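Long-range contacts in acyl-CoA thioesterase YbgC (Helicobacter pylori, PDB 2PZH), which hydrolyses the thioester bond of long-chain acyl-CoAs and benzoyl-CoA and may take part in phospholipid metabolism: residues F81-E87 with F105-F111; V17-Y23 with F58-S63; E43-G47 with F113-S117. One frame throughout, in Å; residues are numbered along the deposited sequence.

Interaction 1: F81-E87 with F105-F111; sequences FVVLFQE and FASEIKF
Leu84 CD1 reaches Phe111 on the face of the sheet that also carries Val82, Gln86, Ser107 and Ile109, touching Phe111 CE2 at 3.4 Å, the two side chains crossing at about a right angle. Val82 CG1 adds a looser contact with Phe111 CB. Helix 22-36 covers this face, Arg31 lying on Leu84, Ile109 and Phe111, as expected where the hot-dog fold wraps its sheet round a central helix. Here the Gln86 amide is hydrogen-bonded through OE1 to Arg31 and through NE2 to Thr72 and the carbonyl of Cys27. Strands 81-87 and 105-111 are the antiparallel arms of a hairpin, joined by six backbone hydrogen bonds between three residue pairs; Leu84 N to Ile109 O, 2.9 Å, is typical. On the other face Val83 CG1 meets Glu108 CG at 3.5 Å, while Val83 CG2 lies against Lys110 CG. The extended Lys110 chain lays CE over the centre of the Phe81 ring, and the bend at chi4 (-88°) keeps NZ above the same face. Lys110 NZ stands 4.4 Å from the centroid of the Phe81 ring, a cation-pi contact. Val83 and Phe81 are thus packed by aliphatic carbons of Glu108 and Lys110, whose charged ends lie beyond.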
loop_
_atom_site.group_PDB
_atom_site.type_symbol
_atom_site.label_atom_id
_atom_site.label_comp_id
_atom_site.label_asym_id
_atom_site.label_seq_id
_atom_site.Cartn_x
_atom_site.Cartn_y
_atom_site.Cartn_z
ATOM N N PHE A 81 -28.355 -6.779 -2.374
ATOM C CA PHE A 81 -26.952 -7.005 -2.718
ATOM C C PHE A 81 -26.668 -6.950 -4.217
ATOM O O PHE A 81 -27.582 -6.997 -5.054
ATOM C CB PHE A 81 -26.425 -8.313 -2.082
ATOM C CG PHE A 81 -26.917 -9.575 -2.747
ATOM C CD1 PHE A 81 -26.373 -10.005 -3.950
ATOM C CD2 PHE A 81 -27.899 -10.353 -2.153
ATOM C CE1 PHE A 81 -26.808 -11.164 -4.561
ATOM C CE2 PHE A 81 -28.339 -11.522 -2.757
ATOM C CZ PHE A 81 -27.792 -11.930 -3.964
ATOM N N VAL A 82 -25.391 -6.823 -4.558
ATOM C CA VAL A 82 -24.986 -6.896 -5.947
ATOM C C VAL A 82 -23.748 -7.772 -6.069
ATOM O O VAL A 82 -22.868 -7.739 -5.202
ATOM C CB VAL A 82 -24.711 -5.490 -6.521
ATOM C CG1 VAL A 82 -23.653 -4.749 -5.664
ATOM C CG2 VAL A 82 -24.322 -5.569 -8.005
ATOM N N VAL A 83 -23.689 -8.567 -7.130
ATOM C CA VAL A 83 -22.501 -9.345 -7.402
ATOM C C VAL A 83 -21.896 -8.862 -8.707
ATOM O O VAL A 83 -22.573 -8.790 -9.737
ATOM C CB VAL A 83 -22.792 -10.859 -7.467
ATOM C CG1 VAL A 83 -21.523 -11.636 -7.782
ATOM C CG2 VAL A 83 -23.414 -11.352 -6.152
ATOM N N LEU A 84 -20.612 -8.532 -8.662
ATOM C CA LEU A 84 -19.903 -8.043 -9.832
ATOM C C LEU A 84 -18.872 -9.047 -10.296
ATOM O O LEU A 84 -18.212 -9.708 -9.482
ATOM C CB LEU A 84 -19.174 -6.736 -9.523
ATOM C CG LEU A 84 -19.994 -5.458 -9.375
ATOM C CD1 LEU A 84 -20.617 -5.410 -8.027
ATOM C CD2 LEU A 84 -19.106 -4.230 -9.573
ATOM N N PHE A 85 -18.712 -9.146 -11.608
ATOM C CA PHE A 85 -17.616 -9.898 -12.166
ATOM C C PHE A 85 -16.601 -8.921 -12.735
ATOM O O PHE A 85 -16.957 -8.038 -13.508
ATOM C CB PHE A 85 -18.096 -10.832 -13.278
ATOM C CG PHE A 85 -17.006 -11.674 -13.849
ATOM C CD1 PHE A 85 -16.235 -12.463 -13.016
ATOM C CD2 PHE A 85 -16.741 -11.677 -15.207
ATOM C CE1 PHE A 85 -15.212 -13.239 -13.516
ATOM C CE2 PHE A 85 -15.717 -12.459 -15.722
ATOM C CZ PHE A 85 -14.957 -13.241 -14.872
ATOM N N GLN A 86 -15.341 -9.074 -12.349
ATOM C CA GLN A 86 -14.312 -8.201 -12.868
ATOM C C GLN A 86 -13.128 -8.998 -13.373
ATOM O O GLN A 86 -12.625 -9.890 -12.675
ATOM C CB GLN A 86 -13.866 -7.180 -11.801
ATOM C CG GLN A 86 -14.995 -6.201 -11.429
ATOM C CD GLN A 86 -14.561 -5.152 -10.451
ATOM O OE1 GLN A 86 -14.490 -5.409 -9.251
ATOM N NE2 GLN A 86 -14.301 -3.939 -10.949
ATOM N N GLU A 87 -12.695 -8.662 -14.583
ATOM C CA GLU A 87 -11.533 -9.295 -15.194
ATOM C C GLU A 87 -10.514 -8.247 -15.541
ATOM O O GLU A 87 -10.857 -7.141 -15.974
ATOM C CB GLU A 87 -11.924 -10.029 -16.482
ATOM C CG GLU A 87 -12.676 -11.319 -16.248
ATOM C CD GLU A 87 -12.918 -12.088 -17.549
ATOM O OE1 GLU A 87 -13.083 -13.322 -17.486
ATOM O OE2 GLU A 87 -12.951 -11.463 -18.626
ATOM N N PHE A 105 -6.145 -11.685 -14.229
ATOM C CA PHE A 105 -6.861 -11.824 -12.971
ATOM C C PHE A 105 -8.344 -11.789 -13.266
ATOM O O PHE A 105 -8.776 -11.070 -14.171
ATOM C CB PHE A 105 -6.485 -10.624 -12.089
ATOM C CG PHE A 105 -7.185 -10.569 -10.747
ATOM C CD1 PHE A 105 -6.666 -11.259 -9.658
ATOM C CD2 PHE A 105 -8.343 -9.807 -10.568
ATOM C CE1 PHE A 105 -7.297 -11.216 -8.406
ATOM C CE2 PHE A 105 -8.964 -9.722 -9.319
ATOM C CZ PHE A 105 -8.440 -10.444 -8.230
ATOM N N ALA A 106 -9.112 -12.575 -12.522
ATOM C CA ALA A 106 -10.562 -12.429 -12.548
ATOM C C ALA A 106 -11.089 -12.497 -11.129
ATOM O O ALA A 106 -10.504 -13.172 -10.271
ATOM C CB ALA A 106 -11.206 -13.506 -13.403
ATOM N N SER A 107 -12.186 -11.801 -10.864
ATOM C CA SER A 107 -12.830 -11.937 -9.561
ATOM C C SER A 107 -14.341 -11.898 -9.671
ATOM O O SER A 107 -14.903 -11.377 -10.634
ATOM C CB SER A 107 -12.352 -10.873 -8.581
ATOM O OG SER A 107 -12.618 -9.563 -9.048
ATOM N N GLU A 108 -14.992 -12.476 -8.679
ATOM C CA GLU A 108 -16.407 -12.316 -8.502
ATOM C C GLU A 108 -16.531 -11.826 -7.091
ATOM O O GLU A 108 -16.033 -12.470 -6.172
ATOM C CB GLU A 108 -17.127 -13.656 -8.645
ATOM C CG GLU A 108 -18.619 -13.550 -8.422
ATOM C CD GLU A 108 -19.343 -14.878 -8.623
ATOM O OE1 GLU A 108 -19.056 -15.578 -9.619
ATOM O OE2 GLU A 108 -20.226 -15.196 -7.795
ATOM N N ILE A 109 -17.188 -10.690 -6.920
ATOM C CA ILE A 109 -17.257 -10.043 -5.618
ATOM C C ILE A 109 -18.690 -9.679 -5.296
ATOM O O ILE A 109 -19.391 -9.093 -6.133
ATOM C CB ILE A 109 -16.391 -8.776 -5.600
ATOM C CG1 ILE A 109 -14.965 -9.135 -6.041
ATOM C CG2 ILE A 109 -16.406 -8.144 -4.197
ATOM C CD1 ILE A 109 -14.102 -7.952 -6.435
ATOM N N LYS A 110 -19.112 -10.025 -4.082
ATOM C CA LYS A 110 -20.454 -9.730 -3.602
ATOM C C LYS A 110 -20.410 -8.597 -2.577
ATOM O O LYS A 110 -19.562 -8.591 -1.688
ATOM C CB LYS A 110 -21.058 -10.985 -2.973
ATOM C CG LYS A 110 -22.476 -10.826 -2.430
ATOM C CD LYS A 110 -23.021 -12.195 -2.001
ATOM C CE LYS A 110 -24.468 -12.128 -1.563
ATOM N NZ LYS A 110 -24.580 -11.819 -0.116
ATOM N N PHE A 111 -21.306 -7.632 -2.744
ATOM C CA PHE A 111 -21.402 -6.479 -1.861
ATOM C C PHE A 111 -22.801 -6.435 -1.270
ATOM O O PHE A 111 -23.768 -6.778 -1.945
ATOM C CB PHE A 111 -21.171 -5.183 -2.633
ATOM C CG PHE A 111 -19.871 -5.139 -3.363
ATOM C CD1 PHE A 111 -18.750 -4.584 -2.778
ATOM C CD2 PHE A 111 -19.773 -5.655 -4.651
ATOM C CE1 PHE A 111 -17.550 -4.566 -3.464
ATOM C CE2 PHE A 111 -18.591 -5.640 -5.333
ATOM C CZ PHE A 111 -17.474 -5.089 -4.742
#

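Interaction 2: V17-Y23 with F58-S63; sequences VVYHANY and FFTPAS
Val18 N donates to Ala62 O at 3.0 Å in the one backbone hydrogen bond across the contact, the donor tilted 33° from the carbonyl plane; Val17 CA-H also approaches that oxygen. Beyond Val18 the chain makes a type I turn from Tyr19 to Asn22 and passes into helix 22-36, which brings Tyr23 back toward the other segment. Tyr23 OH accepts the N-H of Ala62 in a nearly straight bond (Ala62 N to Tyr23 OH 3.1 Å, 173° at the hydrogen), the amide nitrogen lying near the plane of the ring. Both polar backbone atoms of Ala62 are therefore gripped by the same segment, one by main chain and one by side chain. In this hot-dog fold the contact ties the approach to the central helix to the end of strand 47-58 and the loop that follows it, close to the predicted active-site residue Asp13, whose OD1 weakly accepts the N-H of Val17. Val17 CG1, placed beside its own backbone N (chi1 -63°), packs on Pro61 CB at 3.6 Å. Val18 divides its branches: CG2 rests on Ala62 CB, 3.9 Å away, while CG1 covers one face of the Tyr23 ring near its rim. Tyr23 CD2 comes to the edge of the Phe58 ring, 3.7 Å from Phe58 CE2, and His20 CB touches Phe58 CE2 at 3.8 Å. Ile51 of the second subunit packs on both His20 and Phe58, and Phe58 also makes backbone hydrogen bonds to that subunit, while Phe105 meets Tyr23 and Phe58 from strand 102-114.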
loop_
_atom_site.group_PDB
_atom_site.type_symbol
_atom_site.label_atom_id
_atom_site.label_comp_id
_atom_site.label_asym_id
_atom_site.label_seq_id
_atom_site.Cartn_x
_atom_site.Cartn_y
_atom_site.Cartn_z
ATOM N N VAL A 17 6.674 -8.967 -10.294
ATOM C CA VAL A 17 5.290 -8.943 -10.775
ATOM C C VAL A 17 4.434 -8.160 -9.802
ATOM O O VAL A 17 4.878 -7.813 -8.727
ATOM C CB VAL A 17 4.708 -10.352 -10.933
ATOM C CG1 VAL A 17 5.511 -11.136 -12.017
ATOM C CG2 VAL A 17 4.692 -11.094 -9.581
ATOM N N VAL A 18 3.193 -7.902 -10.182
ATOM C CA VAL A 18 2.280 -7.189 -9.316
ATOM C C VAL A 18 1.999 -8.031 -8.064
ATOM O O VAL A 18 1.695 -9.237 -8.141
ATOM C CB VAL A 18 0.973 -6.860 -10.068
ATOM C CG1 VAL A 18 -0.137 -6.414 -9.100
ATOM C CG2 VAL A 18 1.231 -5.818 -11.169
ATOM N N TYR A 19 2.126 -7.391 -6.912
ATOM C CA TYR A 19 1.817 -8.036 -5.628
ATOM C C TYR A 19 0.335 -8.422 -5.613
ATOM O O TYR A 19 -0.519 -7.629 -5.982
ATOM C CB TYR A 19 2.179 -7.103 -4.476
ATOM C CG TYR A 19 1.840 -7.673 -3.102
ATOM C CD1 TYR A 19 2.689 -8.605 -2.477
ATOM C CD2 TYR A 19 0.703 -7.271 -2.428
ATOM C CE1 TYR A 19 2.374 -9.110 -1.218
ATOM C CE2 TYR A 19 0.387 -7.768 -1.194
ATOM C CZ TYR A 19 1.223 -8.683 -0.592
ATOM O OH TYR A 19 0.875 -9.157 0.647
ATOM N N HIS A 20 0.024 -9.648 -5.192
ATOM C CA HIS A 20 -1.297 -10.197 -5.466
ATOM C C HIS A 20 -2.496 -9.331 -5.013
ATOM O O HIS A 20 -3.483 -9.220 -5.741
ATOM C CB HIS A 20 -1.409 -11.622 -4.896
ATOM C CG HIS A 20 -1.421 -11.672 -3.399
ATOM N ND1 HIS A 20 -2.554 -11.957 -2.670
ATOM C CD2 HIS A 20 -0.446 -11.424 -2.494
ATOM C CE1 HIS A 20 -2.270 -11.912 -1.380
ATOM N NE2 HIS A 20 -1.002 -11.580 -1.247
ATOM N N ALA A 21 -2.441 -8.752 -3.810
ATOM C CA ALA A 21 -3.546 -7.925 -3.308
ATOM C C ALA A 21 -3.813 -6.673 -4.130
ATOM O O ALA A 21 -4.911 -6.125 -4.051
ATOM C CB ALA A 21 -3.313 -7.507 -1.808
ATOM N N ASN A 22 -2.812 -6.205 -4.878
ATOM C CA ASN A 22 -2.975 -4.984 -5.680
ATOM C C ASN A 22 -4.025 -5.133 -6.775
ATOM O O ASN A 22 -4.619 -4.156 -7.212
ATOM C CB ASN A 22 -1.637 -4.495 -6.255
ATOM C CG ASN A 22 -0.652 -4.085 -5.162
ATOM O OD1 ASN A 22 0.565 -4.090 -5.361
ATOM N ND2 ASN A 22 -1.180 -3.746 -4.003
ATOM N N TYR A 23 -4.280 -6.364 -7.214
ATOM C CA TYR A 23 -5.307 -6.563 -8.233
ATOM C C TYR A 23 -6.680 -6.174 -7.694
ATOM O O TYR A 23 -7.516 -5.634 -8.424
ATOM C CB TYR A 23 -5.314 -8.002 -8.730
ATOM C CG TYR A 23 -4.101 -8.394 -9.517
ATOM C CD1 TYR A 23 -3.754 -7.712 -10.687
ATOM C CD2 TYR A 23 -3.295 -9.450 -9.104
ATOM C CE1 TYR A 23 -2.659 -8.086 -11.424
ATOM C CE2 TYR A 23 -2.200 -9.834 -9.831
ATOM C CZ TYR A 23 -1.882 -9.144 -10.998
ATOM O OH TYR A 23 -0.799 -9.517 -11.738
ATOM N N PHE A 58 -5.984 -16.176 -10.425
ATOM C CA PHE A 58 -4.801 -15.502 -10.943
ATOM C C PHE A 58 -4.328 -16.207 -12.199
ATOM O O PHE A 58 -4.287 -17.431 -12.247
ATOM C CB PHE A 58 -3.711 -15.500 -9.878
ATOM C CG PHE A 58 -4.103 -14.724 -8.659
ATOM C CD1 PHE A 58 -4.895 -15.310 -7.683
ATOM C CD2 PHE A 58 -3.743 -13.382 -8.517
ATOM C CE1 PHE A 58 -5.291 -14.588 -6.553
ATOM C CE2 PHE A 58 -4.135 -12.664 -7.390
ATOM C CZ PHE A 58 -4.921 -13.269 -6.416
ATOM N N PHE A 59 -4.025 -15.424 -13.229
ATOM C CA PHE A 59 -3.582 -15.974 -14.502
ATOM C C PHE A 59 -2.175 -15.454 -14.793
ATOM O O PHE A 59 -1.320 -15.480 -13.901
ATOM C CB PHE A 59 -4.602 -15.632 -15.587
ATOM C CG PHE A 59 -5.962 -16.192 -15.302
ATOM C CD1 PHE A 59 -6.251 -17.509 -15.636
ATOM C CD2 PHE A 59 -6.938 -15.423 -14.683
ATOM C CE1 PHE A 59 -7.507 -18.051 -15.367
ATOM C CE2 PHE A 59 -8.211 -15.954 -14.419
ATOM C CZ PHE A 59 -8.482 -17.274 -14.749
ATOM N N THR A 60 -1.916 -14.950 -15.994
ATOM C CA THR A 60 -0.578 -14.447 -16.268
ATOM C C THR A 60 -0.264 -13.192 -15.448
ATOM O O THR A 60 -0.955 -12.194 -15.560
ATOM C CB THR A 60 -0.360 -14.151 -17.769
ATOM O OG1 THR A 60 -0.512 -15.362 -18.515
ATOM C CG2 THR A 60 1.061 -13.586 -18.007
ATOM N N PRO A 61 0.789 -13.242 -14.630
ATOM C CA PRO A 61 1.131 -12.074 -13.810
ATOM C C PRO A 61 1.512 -10.852 -14.621
ATOM O O PRO A 61 2.191 -10.967 -15.645
ATOM C CB PRO A 61 2.358 -12.539 -13.007
ATOM C CG PRO A 61 2.874 -13.748 -13.709
ATOM C CD PRO A 61 1.703 -14.377 -14.402
ATOM N N ALA A 62 1.094 -9.686 -14.139
ATOM C CA ALA A 62 1.434 -8.422 -14.764
ATOM C C ALA A 62 2.741 -7.877 -14.198
ATOM O O ALA A 62 3.176 -8.263 -13.121
ATOM C CB ALA A 62 0.307 -7.415 -14.577
ATOM N N SER A 63 3.351 -6.954 -14.921
ATOM C CA SER A 63 4.648 -6.459 -14.529
ATOM C C SER A 63 4.828 -4.982 -14.837
ATOM O O SER A 63 3.973 -4.360 -15.479
ATOM C CB SER A 63 5.747 -7.298 -15.185
ATOM O OG SER A 63 5.716 -7.192 -16.591
#

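Interaction 3: E43-G47 with F113-S117; sequences ENEEG and FVNRS
Arg116 takes hold of a single backbone oxygen, Asn44 O, with both terminal nitrogens of its guanidinium. Arg116 NH1 and NH2 each lie 2.8 Å from Asn44 O, which sits near the guanidinium plane; NH2 comes almost straight down the carbonyl direction, NH1 tilted 27° from the carbonyl plane. The Arg116 chain, extended from CG to NE, carries the group across the turn 43-47, so that Gly47 O lies over one of its faces. Arg116 NH1 has a second partner, Glu43 OE1, in a salt bridge of 3.2 Å that meets the carboxylate from above its plane, the two flat groups being 47° apart. Nearer strand 102-114, Asn44 OD1 stands at the edge of the Phe113 ring, 3.6 Å from Phe113 CZ, and Gly47 CA approaches Val114 O at 3.2 Å. The turn closes the hairpin of strands 43-44 and 47-58, and the contact fastens it to the end of strand 102-114. Both charges also reach other chains: Arg116 NE pairs with Glu15 of the second subunit, and Glu43 OE2 is hydrogen-bonded to Tyr9 OH of the fourth. With NE, NH1 and NH2 all bonded, the guanidinium is probably fixed in orientation, its charge shared between turn and subunit interface.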
loop_
_atom_site.group_PDB
_atom_site.type_symbol
_atom_site.label_atom_id
_atom_site.label_comp_id
_atom_site.label_asym_id
_atom_site.label_seq_id
_atom_site.Cartn_x
_atom_site.Cartn_y
_atom_site.Cartn_z
ATOM N N GLU A 43 -21.235 6.036 -1.807
ATOM C CA GLU A 43 -21.769 5.999 -0.451
ATOM C C GLU A 43 -22.743 7.160 -0.344
ATOM O O GLU A 43 -22.691 8.089 -1.160
ATOM C CB GLU A 43 -20.639 6.156 0.574
ATOM C CG GLU A 43 -19.679 7.298 0.261
ATOM C CD GLU A 43 -18.616 7.513 1.334
ATOM O OE1 GLU A 43 -18.931 8.138 2.376
ATOM O OE2 GLU A 43 -17.458 7.090 1.123
ATOM N N ASN A 44 -23.637 7.115 0.639
ATOM C CA ASN A 44 -24.615 8.196 0.803
ATOM C C ASN A 44 -24.878 8.560 2.269
ATOM O O ASN A 44 -24.207 8.048 3.169
ATOM C CB ASN A 44 -25.917 7.894 0.041
ATOM C CG ASN A 44 -26.868 6.997 0.816
ATOM O OD1 ASN A 44 -26.452 6.205 1.658
ATOM N ND2 ASN A 44 -28.162 7.121 0.531
ATOM N N GLU A 45 -25.858 9.437 2.494
ATOM C CA GLU A 45 -26.085 10.046 3.813
ATOM C C GLU A 45 -26.322 9.065 4.972
ATOM O O GLU A 45 -26.033 9.397 6.126
ATOM C CB GLU A 45 -27.210 11.092 3.751
ATOM C CG GLU A 45 -28.567 10.636 4.302
ATOM C CD GLU A 45 -29.380 9.791 3.322
ATOM O OE1 GLU A 45 -28.889 9.504 2.207
ATOM O OE2 GLU A 45 -30.522 9.412 3.672
ATOM N N GLU A 46 -26.850 7.877 4.688
ATOM C CA GLU A 46 -26.973 6.857 5.739
ATOM C C GLU A 46 -26.682 5.413 5.295
ATOM O O GLU A 46 -27.267 4.465 5.826
ATOM C CB GLU A 46 -28.333 6.935 6.436
ATOM C CG GLU A 46 -28.448 8.045 7.476
ATOM C CD GLU A 46 -29.789 8.032 8.179
ATOM O OE1 GLU A 46 -30.790 7.636 7.535
ATOM O OE2 GLU A 46 -29.844 8.413 9.370
ATOM N N GLY A 47 -25.772 5.239 4.342
ATOM C CA GLY A 47 -25.411 3.894 3.926
ATOM C C GLY A 47 -24.102 3.809 3.176
ATOM O O GLY A 47 -23.625 4.802 2.625
ATOM N N PHE A 113 -25.353 -3.603 1.137
ATOM C CA PHE A 113 -25.422 -2.197 1.521
ATOM C C PHE A 113 -25.892 -2.154 2.971
ATOM O O PHE A 113 -26.780 -2.907 3.365
ATOM C CB PHE A 113 -26.365 -1.415 0.604
ATOM C CG PHE A 113 -26.118 0.070 0.600
ATOM C CD1 PHE A 113 -25.069 0.610 -0.136
ATOM C CD2 PHE A 113 -26.940 0.929 1.316
ATOM C CE1 PHE A 113 -24.832 1.988 -0.154
ATOM C CE2 PHE A 113 -26.712 2.308 1.307
ATOM C CZ PHE A 113 -25.652 2.839 0.567
ATOM N N VAL A 114 -25.262 -1.309 3.776
ATOM C CA VAL A 114 -25.522 -1.321 5.214
ATOM C C VAL A 114 -25.569 0.091 5.785
ATOM O O VAL A 114 -24.993 1.013 5.214
ATOM C CB VAL A 114 -24.438 -2.142 5.971
ATOM C CG1 VAL A 114 -24.533 -3.631 5.607
ATOM C CG2 VAL A 114 -23.056 -1.602 5.669
ATOM N N ASN A 115 -26.278 0.259 6.901
ATOM C CA ASN A 115 -26.180 1.494 7.676
ATOM C C ASN A 115 -24.799 1.573 8.317
ATOM O O ASN A 115 -24.237 0.551 8.709
ATOM C CB ASN A 115 -27.264 1.545 8.757
ATOM C CG ASN A 115 -27.144 2.771 9.647
ATOM O OD1 ASN A 115 -26.292 2.827 10.541
ATOM N ND2 ASN A 115 -28.004 3.763 9.407
ATOM N N ARG A 116 -24.253 2.780 8.432
ATOM C CA ARG A 116 -22.898 2.942 8.973
ATOM C C ARG A 116 -22.769 2.505 10.440
ATOM O O ARG A 116 -21.921 1.675 10.777
ATOM C CB ARG A 116 -22.416 4.386 8.814
ATOM C CG ARG A 116 -21.967 4.753 7.413
ATOM C CD ARG A 116 -21.328 6.129 7.402
ATOM N NE ARG A 116 -21.047 6.592 6.047
ATOM C CZ ARG A 116 -21.953 7.143 5.246
ATOM N NH1 ARG A 116 -21.605 7.537 4.030
ATOM N NH2 ARG A 116 -23.205 7.299 5.659
ATOM N N SER A 117 -23.596 3.077 11.309
ATOM C CA SER A 117 -23.572 2.716 12.723
ATOM C C SER A 117 -23.911 1.243 12.909
ATOM O O SER A 117 -23.047 0.427 13.255
ATOM C CB SER A 117 -24.556 3.580 13.515
ATOM O OG SER A 117 -24.063 4.901 13.666
#

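How the interactions relate
Strand 102-114 runs through the whole set: its central part forms the hairpin of interaction 1, its end the turn contact of interaction 3, and toward its other end it borders interaction 2. Interaction 1 is the buried one, built from regular backbone pairing and apolar packing; the other two are only partly buried. Interaction 2 relies on aromatic and aliphatic side chains with two isolated hydrogen bonds, whereas interaction 3 is chiefly polar and charged. These two lie on opposite sides of the chain's centre, centres about 32 Å apart, yet each touches the second subunit, interaction 2 by backbone hydrogen bonds and packing, interaction 3 by a salt bridge and packing.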